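Local coordinates for putative DNA protection protein (Streptomyces coelicolor, PDB 4CYB), which probably oxidises and binds iron as a dodecameric, ferritin-like protein of the Dps family, whose members protect DNA, at residues 4-10 against 82-87; 26-30 against 126-130; 33-37 against 93-99. All blocks are in the same frame, centred on the assembly; numbering follows the deposited sequence.

From the N terminus, segment 4-10, running out of strand 2-4, comes first; contact 1 joins it to 82-87, the loop leaving helix 54-81, and so closes a loop of 71 residues. Helix 18-48 then supplies one side of each remaining contact. Its residues 26-30 meet 126-130 on helix 109-136 in contact 2, and residues 33-37 meet the short helix 90-96 and its exit in contact 3. Contact 3 nests inside the loop closed by contact 2, whereas contact 1 crosses both. Asn29 bonds to Val85 and Val87, joining contacts 1 and 2, and Lys30 reaches Thr98 between contacts 2 and 3.

Contact 1 of 3, residues 4-10 against 82-87; sequences QEFGTVK and LGGVAV
A chi1 of 177° swings Gln4 CG away from the backbone N, and the extended chain beyond it carries the amide past Val85 to the carbonyl of Gly83. There NE2 donates to Gly83 O at 2.9 Å, with the oxygen in the amide plane and a nearly straight N-H...O angle of 164°. The same oxygen takes a second bond, from Lys10 N at 2.9 Å, so two donors from segment 4-10 grip a single carbonyl. Gly83 also carries the positive phi of a Schellman motif, the point where helix 54-81 gives way to loop. Val85 CG2 packs against the Gln4 amide, 3.6 Å from CD, while its other branch, CG1, meets Phe6 CD2 at 4.0 Å. Phe6 CE2 lies 3.2 Å from Val85 O, and Val87 N is at the ring edge, in its plane. A water sits over one ring face and bridges Gly7 N to Val85 O. Glu5 to Thr8 form a type II beta turn, in which Thr8 OG1 bonds back to Glu5 O.

Beyond the two segments, Lys10 makes a salt bridge to Glu163 of a third subunit, and Arg50 of a second subunit bonds Gln4 OE1. Gln4 also joins an antiparallel ladder with a strand of that second subunit, while within the chain helix 18-48 holds the 82-87 loop through Asn29 and His92 of helix 90-96 meets Phe6 edge-to-face.

Contact 2 of 3, residues 26-30 against 126-130; sequences QRLNK and ECHDA
Arg27 and Ala130 mark the nearest backbone approach of two almost antiparallel helical segments, whose axes come within 10.6 Å of each other at 168°. Between them Arg27, Lys30, Glu126 and Asp129 build a salt-bridge network. The Arg27 chain bends at chi2 and chi3, folding its guanidinium across Ala130, whose CB lies over the centre of one face, 3.7 Å from CZ. That methyl backs the flat group while carboxylates meet its edge. Both terminal nitrogens converge end-on upon one oxygen: NH1 lies 2.7 Å and NH2 2.9 Å from Asp129 OD2. NH2 uses the anti lone pair of OD2, whereas NH1 comes from above the carboxylate plane; the two groups are turned 40° apart. On the NE side of the group, Arg27 NH2 makes a weak bond of 3.3 Å to Glu126 OE1.

Glu126 divides its two oxygens between the basic residues. Lys30, bent at chi2 and chi4, brings NZ to within 2.8 Å of Glu126 OE2, again from above the carboxylate plane. A water bridges Arg27 NE, Arg27 O and Glu126 OE1, accepting from the first and donating to the other two. The alternation of acids and bases probably lets each charge offset its neighbours.

The network also reaches along helix 18-48, where Tyr23 OH bonds to Arg27 NH1 and Asp34 makes a salt bridge to Lys30. It joins helices 18-48 and 109-136 of the ferritin-like four-helix bundle at a partly exposed flank. On the inner side, Leu28 packs on helices 54-81 and 140-164, and Cys127 on helix 140-164.

Contact 3 of 3, residues 33-37 against 93-99; sequences ADTRI and VAEITTV
An ST turn at the exit of the short helix 90-96 receives Asp34 of helix 18-48. Thr97 OG1 accepts a hydrogen bond from the backbone N of Val99 at 3.0 Å, nearly straight at 166°, and lies 2.6 Å from Asp34 OD1, to which it donates. With OG1 anti to the backbone N (chi1 -176°), the hydroxyl can serve both bonds. Asp34 OD1 receives Thr97 through its anti lone pair and takes a second bond from Thr98 N, which comes almost head-on to the oxygen at 3.0 Å. One carboxylate oxygen thus fixes two successive residues of the turn. The other, OD2, is held by Lys30, so the buried carboxylate is engaged at both oxygens.

Helix 90-96 lies in the connection between helices 54-81 and 109-136, the second and third long helices of the bundle. Such a short helix in this connection is a feature of the Dps fold, and here it packs against the first long helix. Ala33 CB touches Ile96 CG2 at 3.6 Å, a close fit afforded by the small side chain. Val93 splits its branches: CG1 meets Ile37 CD1 at 3.7 Å, while CG2 lies over one face of the Arg36 guanidinium, offset toward its rim. Ile37 and Val99 lie alongside with their chains running opposite ways, bringing Ile37 CG2 to within 3.6 Å of Val99 CG1; Ile37 CG1 runs beside the Thr97 hydroxyl. Arg36 directs its polar end to Asp40 of a second subunit in a salt bridge, and NH2 bonds to Gly88 O as well. Arg91 of that same subunit packs on Ile37 and Thr97 and donates to Val99 O.

Contact 1 of 3, residues 4-10 against 82-87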
loop_
_atom_site.group_PDB
_atom_site.type_symbol
_atom_site.label_atom_id
_atom_site.label_comp_id
_atom_site.label_asym_id
_atom_site.label_seq_id
_atom_site.Cartn_x
_atom_site.Cartn_y
_atom_site.Cartn_z
ATOM N N GLN J 4 4.593 13.358 -40.785
ATOM C CA GLN J 4 5.359 14.525 -40.344
ATOM C C GLN J 4 6.818 14.147 -40.407
ATOM O O GLN J 4 7.187 13.097 -39.880
ATOM C CB GLN J 4 4.958 14.960 -38.909
ATOM C CG GLN J 4 5.807 16.162 -38.398
ATOM C CD GLN J 4 5.381 16.673 -37.040
ATOM O OE1 GLN J 4 4.447 16.163 -36.431
ATOM N NE2 GLN J 4 6.070 17.673 -36.546
ATOM N N GLU J 5 7.653 14.983 -41.032
ATOM C CA GLU J 5 9.074 14.719 -41.141
ATOM C C GLU J 5 9.758 15.000 -39.848
ATOM O O GLU J 5 9.392 15.960 -39.145
ATOM C CB GLU J 5 9.753 15.622 -42.232
ATOM C CG GLU J 5 9.232 15.369 -43.662
ATOM C CD GLU J 5 9.710 14.060 -44.298
ATOM O OE1 GLU J 5 10.865 13.621 -44.034
ATOM O OE2 GLU J 5 8.932 13.464 -45.091
ATOM N N PHE J 6 10.776 14.191 -39.551
ATOM C CA PHE J 6 11.649 14.500 -38.443
ATOM C C PHE J 6 12.289 15.897 -38.657
ATOM O O PHE J 6 12.549 16.285 -39.816
ATOM C CB PHE J 6 12.719 13.397 -38.232
ATOM C CG PHE J 6 13.588 13.654 -37.036
ATOM C CD1 PHE J 6 14.724 14.492 -37.141
ATOM C CD2 PHE J 6 13.257 13.110 -35.777
ATOM C CE1 PHE J 6 15.481 14.769 -36.021
ATOM C CE2 PHE J 6 14.006 13.394 -34.662
ATOM C CZ PHE J 6 15.143 14.205 -34.774
ATOM N N GLY J 7 12.522 16.627 -37.579
ATOM C CA GLY J 7 13.121 17.974 -37.629
ATOM C C GLY J 7 12.190 19.099 -38.069
ATOM O O GLY J 7 12.667 20.195 -38.367
ATOM N N THR J 8 10.873 18.844 -38.095
ATOM C CA THR J 8 9.858 19.896 -38.276
ATOM C C THR J 8 8.980 20.053 -37.030
ATOM O O THR J 8 8.950 19.155 -36.179
ATOM C CB THR J 8 8.906 19.578 -39.450
ATOM O OG1 THR J 8 8.116 18.421 -39.152
ATOM C CG2 THR J 8 9.681 19.354 -40.766
ATOM N N VAL J 9 8.235 21.158 -36.944
ATOM C CA VAL J 9 7.185 21.300 -35.921
ATOM C C VAL J 9 5.849 21.554 -36.630
ATOM O O VAL J 9 5.805 22.145 -37.767
ATOM C CB VAL J 9 7.495 22.412 -34.885
ATOM C CG1 VAL J 9 8.719 22.088 -34.048
ATOM C CG2 VAL J 9 7.627 23.798 -35.564
ATOM N N LYS J 10 4.754 21.102 -36.032
ATOM C CA LYS J 10 3.479 21.419 -36.628
ATOM C C LYS J 10 2.928 22.693 -36.056
ATOM O O LYS J 10 3.446 23.214 -35.079
ATOM C CB LYS J 10 2.465 20.254 -36.641
ATOM C CG LYS J 10 2.254 19.493 -35.345
ATOM C CD LYS J 10 1.295 18.323 -35.598
ATOM C CE LYS J 10 1.032 17.545 -34.307
ATOM N NZ LYS J 10 -0.243 16.746 -34.351
ATOM N N LEU J 82 5.692 20.337 -27.994
ATOM C CA LEU J 82 6.056 21.535 -28.806
ATOM C C LEU J 82 5.712 21.337 -30.280
ATOM O O LEU J 82 6.007 22.224 -31.101
ATOM C CB LEU J 82 7.569 21.807 -28.634
ATOM C CG LEU J 82 7.954 22.157 -27.193
ATOM C CD1 LEU J 82 9.464 22.094 -27.041
ATOM C CD2 LEU J 82 7.497 23.545 -26.767
ATOM N N GLY J 83 5.101 20.199 -30.636
ATOM C CA GLY J 83 4.686 19.958 -32.042
ATOM C C GLY J 83 5.777 19.288 -32.854
ATOM O O GLY J 83 5.674 19.191 -34.052
ATOM N N GLY J 84 6.869 18.897 -32.197
ATOM C CA GLY J 84 8.038 18.303 -32.889
ATOM C C GLY J 84 7.973 16.773 -32.950
ATOM O O GLY J 84 6.899 16.152 -32.697
ATOM N N VAL J 85 9.091 16.193 -33.350
ATOM C CA VAL J 85 9.251 14.737 -33.461
ATOM C C VAL J 85 10.415 14.272 -32.613
ATOM O O VAL J 85 11.613 14.617 -32.885
ATOM C CB VAL J 85 9.397 14.287 -34.951
ATOM C CG1 VAL J 85 9.374 12.727 -35.065
ATOM C CG2 VAL J 85 8.263 14.925 -35.777
ATOM N N ALA J 86 10.097 13.489 -31.566
ATOM C CA ALA J 86 11.166 12.955 -30.675
ATOM C C ALA J 86 11.992 11.889 -31.411
ATOM O O ALA J 86 11.443 11.067 -32.197
ATOM C CB ALA J 86 10.536 12.355 -29.405
ATOM N N VAL J 87 13.300 11.863 -31.159
ATOM C CA VAL J 87 14.132 10.825 -31.781
ATOM C C VAL J 87 13.692 9.404 -31.346
ATOM O O VAL J 87 13.445 9.163 -30.149
ATOM C CB VAL J 87 15.621 11.053 -31.509
ATOM C CG1 VAL J 87 15.942 11.055 -30.027
ATOM C CG2 VAL J 87 16.450 10.005 -32.252
HETATM O O HOH W 1 12.526 16.455 -34.771
HETATM O O HOH W 2 11.085 18.677 -34.296
#

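Contact 2 of 3, residues 26-30 against 126-130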
loop_
_atom_site.group_PDB
_atom_site.type_symbol
_atom_site.label_atom_id
_atom_site.label_comp_id
_atom_site.label_asym_id
_atom_site.label_seq_id
_atom_site.Cartn_x
_atom_site.Cartn_y
_atom_site.Cartn_z
ATOM N N GLN J 26 15.120 20.950 -31.421
ATOM C CA GLN J 26 16.498 20.562 -31.768
ATOM C C GLN J 26 17.349 20.402 -30.527
ATOM O O GLN J 26 18.081 19.406 -30.452
ATOM C CB GLN J 26 17.168 21.647 -32.643
ATOM C CG GLN J 26 16.506 21.813 -33.981
ATOM C CD GLN J 26 16.916 23.129 -34.694
ATOM O OE1 GLN J 26 16.453 23.394 -35.801
ATOM N NE2 GLN J 26 17.790 23.928 -34.065
ATOM N N ARG J 27 17.294 21.334 -29.562
ATOM C CA ARG J 27 18.117 21.191 -28.377
ATOM C C ARG J 27 17.665 19.949 -27.550
ATOM O O ARG J 27 18.510 19.186 -27.037
ATOM C CB ARG J 27 18.123 22.432 -27.473
ATOM C CG ARG J 27 18.563 23.729 -28.135
ATOM C CD ARG J 27 19.908 23.643 -28.843
ATOM N NE ARG J 27 20.969 23.157 -27.993
ATOM C CZ ARG J 27 21.850 23.913 -27.331
ATOM N NH1 ARG J 27 21.804 25.260 -27.378
ATOM N NH2 ARG J 27 22.803 23.318 -26.648
ATOM N N LEU J 28 16.342 19.779 -27.446
ATOM C CA LEU J 28 15.825 18.649 -26.621
ATOM C C LEU J 28 16.231 17.337 -27.244
ATOM O O LEU J 28 16.546 16.381 -26.488
ATOM C CB LEU J 28 14.299 18.738 -26.433
ATOM C CG LEU J 28 13.857 19.839 -25.457
ATOM C CD1 LEU J 28 12.365 20.141 -25.521
ATOM C CD2 LEU J 28 14.305 19.566 -24.015
ATOM N N ASN J 29 16.186 17.248 -28.578
ATOM C CA ASN J 29 16.528 15.999 -29.229
ATOM C C ASN J 29 17.981 15.613 -29.044
ATOM O O ASN J 29 18.307 14.447 -29.009
ATOM C CB ASN J 29 16.113 15.908 -30.703
ATOM C CG ASN J 29 14.706 15.357 -30.872
ATOM O OD1 ASN J 29 14.329 14.375 -30.217
ATOM N ND2 ASN J 29 13.939 15.957 -31.771
ATOM N N LYS J 30 18.869 16.593 -28.957
ATOM C CA LYS J 30 20.267 16.256 -28.690
ATOM C C LYS J 30 20.424 15.713 -27.276
ATOM O O LYS J 30 21.114 14.686 -27.062
ATOM C CB LYS J 30 21.192 17.496 -28.932
ATOM C CG LYS J 30 22.681 17.220 -28.643
ATOM C CD LYS J 30 23.199 15.984 -29.379
ATOM C CE LYS J 30 24.727 15.983 -29.388
ATOM N NZ LYS J 30 25.328 16.162 -28.054
ATOM N N GLU J 126 25.972 20.558 -22.234
ATOM C CA GLU J 126 24.884 20.809 -23.186
ATOM C C GLU J 126 23.667 21.423 -22.510
ATOM O O GLU J 126 23.040 22.317 -23.052
ATOM C CB GLU J 126 24.432 19.502 -23.834
ATOM C CG GLU J 126 25.324 19.059 -24.969
ATOM C CD GLU J 126 24.803 19.403 -26.354
ATOM O OE1 GLU J 126 23.776 20.162 -26.522
ATOM O OE2 GLU J 126 25.464 18.881 -27.291
ATOM N N CYS J 127 23.290 20.906 -21.336
ATOM C CA CYS J 127 22.139 21.417 -20.592
ATOM C C CYS J 127 22.253 22.849 -20.167
ATOM O O CYS J 127 21.290 23.569 -20.266
ATOM C CB CYS J 127 21.947 20.665 -19.275
ATOM S SG CYS J 127 20.870 19.256 -19.467
ATOM N N HIS J 128 23.383 23.253 -19.605
ATOM C CA HIS J 128 23.521 24.691 -19.207
ATOM C C HIS J 128 23.307 25.601 -20.409
ATOM O O HIS J 128 22.573 26.600 -20.327
ATOM C CB HIS J 128 24.910 24.948 -18.620
ATOM C CG HIS J 128 25.078 24.436 -17.203
ATOM N ND1 HIS J 128 24.442 24.989 -16.146
ATOM C CD2 HIS J 128 25.828 23.389 -16.705
ATOM C CE1 HIS J 128 24.811 24.358 -15.011
ATOM N NE2 HIS J 128 25.668 23.381 -15.347
ATOM N N ASP J 129 23.942 25.240 -21.527
ATOM C CA ASP J 129 23.829 26.035 -22.762
ATOM C C ASP J 129 22.394 26.036 -23.293
ATOM O O ASP J 129 21.836 27.097 -23.596
ATOM C CB ASP J 129 24.809 25.527 -23.837
ATOM C CG ASP J 129 24.688 26.305 -25.131
ATOM O OD1 ASP J 129 25.065 27.491 -25.092
ATOM O OD2 ASP J 129 24.171 25.780 -26.154
ATOM N N ALA J 130 21.780 24.853 -23.429
ATOM C CA ALA J 130 20.392 24.766 -23.930
ATOM C C ALA J 130 19.414 25.460 -22.994
ATOM O O ALA J 130 18.482 26.104 -23.463
ATOM C CB ALA J 130 19.952 23.309 -24.177
HETATM O O HOH W 3 20.910 20.361 -26.722
#

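Contact 3 of 3, residues 33-37 against 93-99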
loop_
_atom_site.group_PDB
_atom_site.type_symbol
_atom_site.label_atom_id
_atom_site.label_comp_id
_atom_site.label_asym_id
_atom_site.label_seq_id
_atom_site.Cartn_x
_atom_site.Cartn_y
_atom_site.Cartn_z
ATOM N N ALA J 33 19.022 12.173 -27.322
ATOM C CA ALA J 33 19.977 11.217 -27.931
ATOM C C ALA J 33 21.091 10.869 -26.952
ATOM O O ALA J 33 21.414 9.698 -26.761
ATOM C CB ALA J 33 20.536 11.758 -29.274
ATOM N N ASP J 34 21.714 11.870 -26.307
ATOM C CA ASP J 34 22.757 11.586 -25.337
ATOM C C ASP J 34 22.253 10.788 -24.099
ATOM O O ASP J 34 22.941 9.877 -23.594
ATOM C CB ASP J 34 23.443 12.866 -24.874
ATOM C CG ASP J 34 24.160 13.637 -26.044
ATOM O OD1 ASP J 34 24.613 13.001 -27.028
ATOM O OD2 ASP J 34 24.232 14.893 -25.963
ATOM N N THR J 35 21.053 11.120 -23.670
ATOM C CA THR J 35 20.461 10.483 -22.510
ATOM C C THR J 35 20.064 9.037 -22.868
ATOM O O THR J 35 20.197 8.136 -22.026
ATOM C CB THR J 35 19.219 11.242 -22.034
ATOM O OG1 THR J 35 19.590 12.563 -21.614
ATOM C CG2 THR J 35 18.581 10.509 -20.804
ATOM N N ARG J 36 19.566 8.813 -24.070
ATOM C CA ARG J 36 19.399 7.401 -24.541
ATOM C C ARG J 36 20.674 6.551 -24.443
ATOM O O ARG J 36 20.650 5.417 -23.928
ATOM C CB ARG J 36 18.821 7.328 -25.950
ATOM C CG ARG J 36 17.427 7.910 -26.078
ATOM C CD ARG J 36 16.424 6.802 -25.828
ATOM N NE ARG J 36 16.525 5.698 -26.776
ATOM C CZ ARG J 36 15.966 5.728 -27.989
ATOM N NH1 ARG J 36 15.310 6.823 -28.389
ATOM N NH2 ARG J 36 16.118 4.695 -28.820
ATOM N N ILE J 37 21.832 7.120 -24.848
ATOM C CA ILE J 37 23.081 6.344 -24.741
ATOM C C ILE J 37 23.432 6.131 -23.245
ATOM O O ILE J 37 23.877 5.066 -22.861
ATOM C CB ILE J 37 24.249 7.134 -25.426
ATOM C CG1 ILE J 37 23.872 7.387 -26.896
ATOM C CG2 ILE J 37 25.575 6.380 -25.263
ATOM C CD1 ILE J 37 23.705 6.099 -27.685
ATOM N N VAL J 93 19.265 7.721 -32.996
ATOM C CA VAL J 93 20.012 8.235 -31.841
ATOM C C VAL J 93 21.522 8.284 -32.130
ATOM O O VAL J 93 22.171 9.277 -31.828
ATOM C CB VAL J 93 19.713 7.355 -30.575
ATOM C CG1 VAL J 93 20.754 7.550 -29.446
ATOM C CG2 VAL J 93 18.275 7.645 -30.067
ATOM N N ALA J 94 22.019 7.194 -32.743
ATOM C CA ALA J 94 23.445 6.998 -33.131
ATOM C C ALA J 94 23.971 8.141 -33.978
ATOM O O ALA J 94 25.117 8.566 -33.837
ATOM C CB ALA J 94 23.625 5.657 -33.860
ATOM N N GLU J 95 23.098 8.685 -34.812
ATOM C CA GLU J 95 23.478 9.728 -35.740
ATOM C C GLU J 95 23.469 11.110 -35.130
ATOM O O GLU J 95 24.049 12.027 -35.721
ATOM C CB GLU J 95 22.592 9.716 -36.975
ATOM C CG GLU J 95 22.679 8.406 -37.747
ATOM C CD GLU J 95 21.538 8.281 -38.738
ATOM O OE1 GLU J 95 20.557 9.057 -38.634
ATOM O OE2 GLU J 95 21.572 7.386 -39.607
ATOM N N ILE J 96 22.837 11.270 -33.955
ATOM C CA ILE J 96 22.669 12.570 -33.330
ATOM C C ILE J 96 23.590 12.715 -32.099
ATOM O O ILE J 96 24.129 13.836 -31.800
ATOM C CB ILE J 96 21.188 12.775 -32.871
ATOM C CG1 ILE J 96 20.236 12.821 -34.084
ATOM C CG2 ILE J 96 21.065 14.051 -31.985
ATOM C CD1 ILE J 96 18.741 12.798 -33.718
ATOM N N THR J 97 23.796 11.614 -31.361
ATOM C CA THR J 97 24.507 11.726 -30.061
ATOM C C THR J 97 25.988 12.074 -30.269
ATOM O O THR J 97 26.577 11.732 -31.309
ATOM C CB THR J 97 24.441 10.402 -29.264
ATOM O OG1 THR J 97 25.049 10.580 -27.966
ATOM C CG2 THR J 97 25.143 9.231 -30.053
ATOM N N THR J 98 26.595 12.736 -29.293
ATOM C CA THR J 98 28.038 12.792 -29.307
ATOM C C THR J 98 28.694 11.986 -28.159
ATOM O O THR J 98 29.888 12.109 -27.908
ATOM C CB THR J 98 28.527 14.251 -29.272
ATOM O OG1 THR J 98 27.970 14.912 -28.152
ATOM C CG2 THR J 98 28.145 15.011 -30.590
ATOM N N VAL J 99 27.923 11.147 -27.458
ATOM C CA VAL J 99 28.517 10.281 -26.446
ATOM C C VAL J 99 29.188 9.108 -27.164
ATOM O O VAL J 99 28.513 8.367 -27.867
ATOM C CB VAL J 99 27.433 9.706 -25.447
ATOM C CG1 VAL J 99 28.100 8.820 -24.383
ATOM C CG2 VAL J 99 26.673 10.857 -24.814
#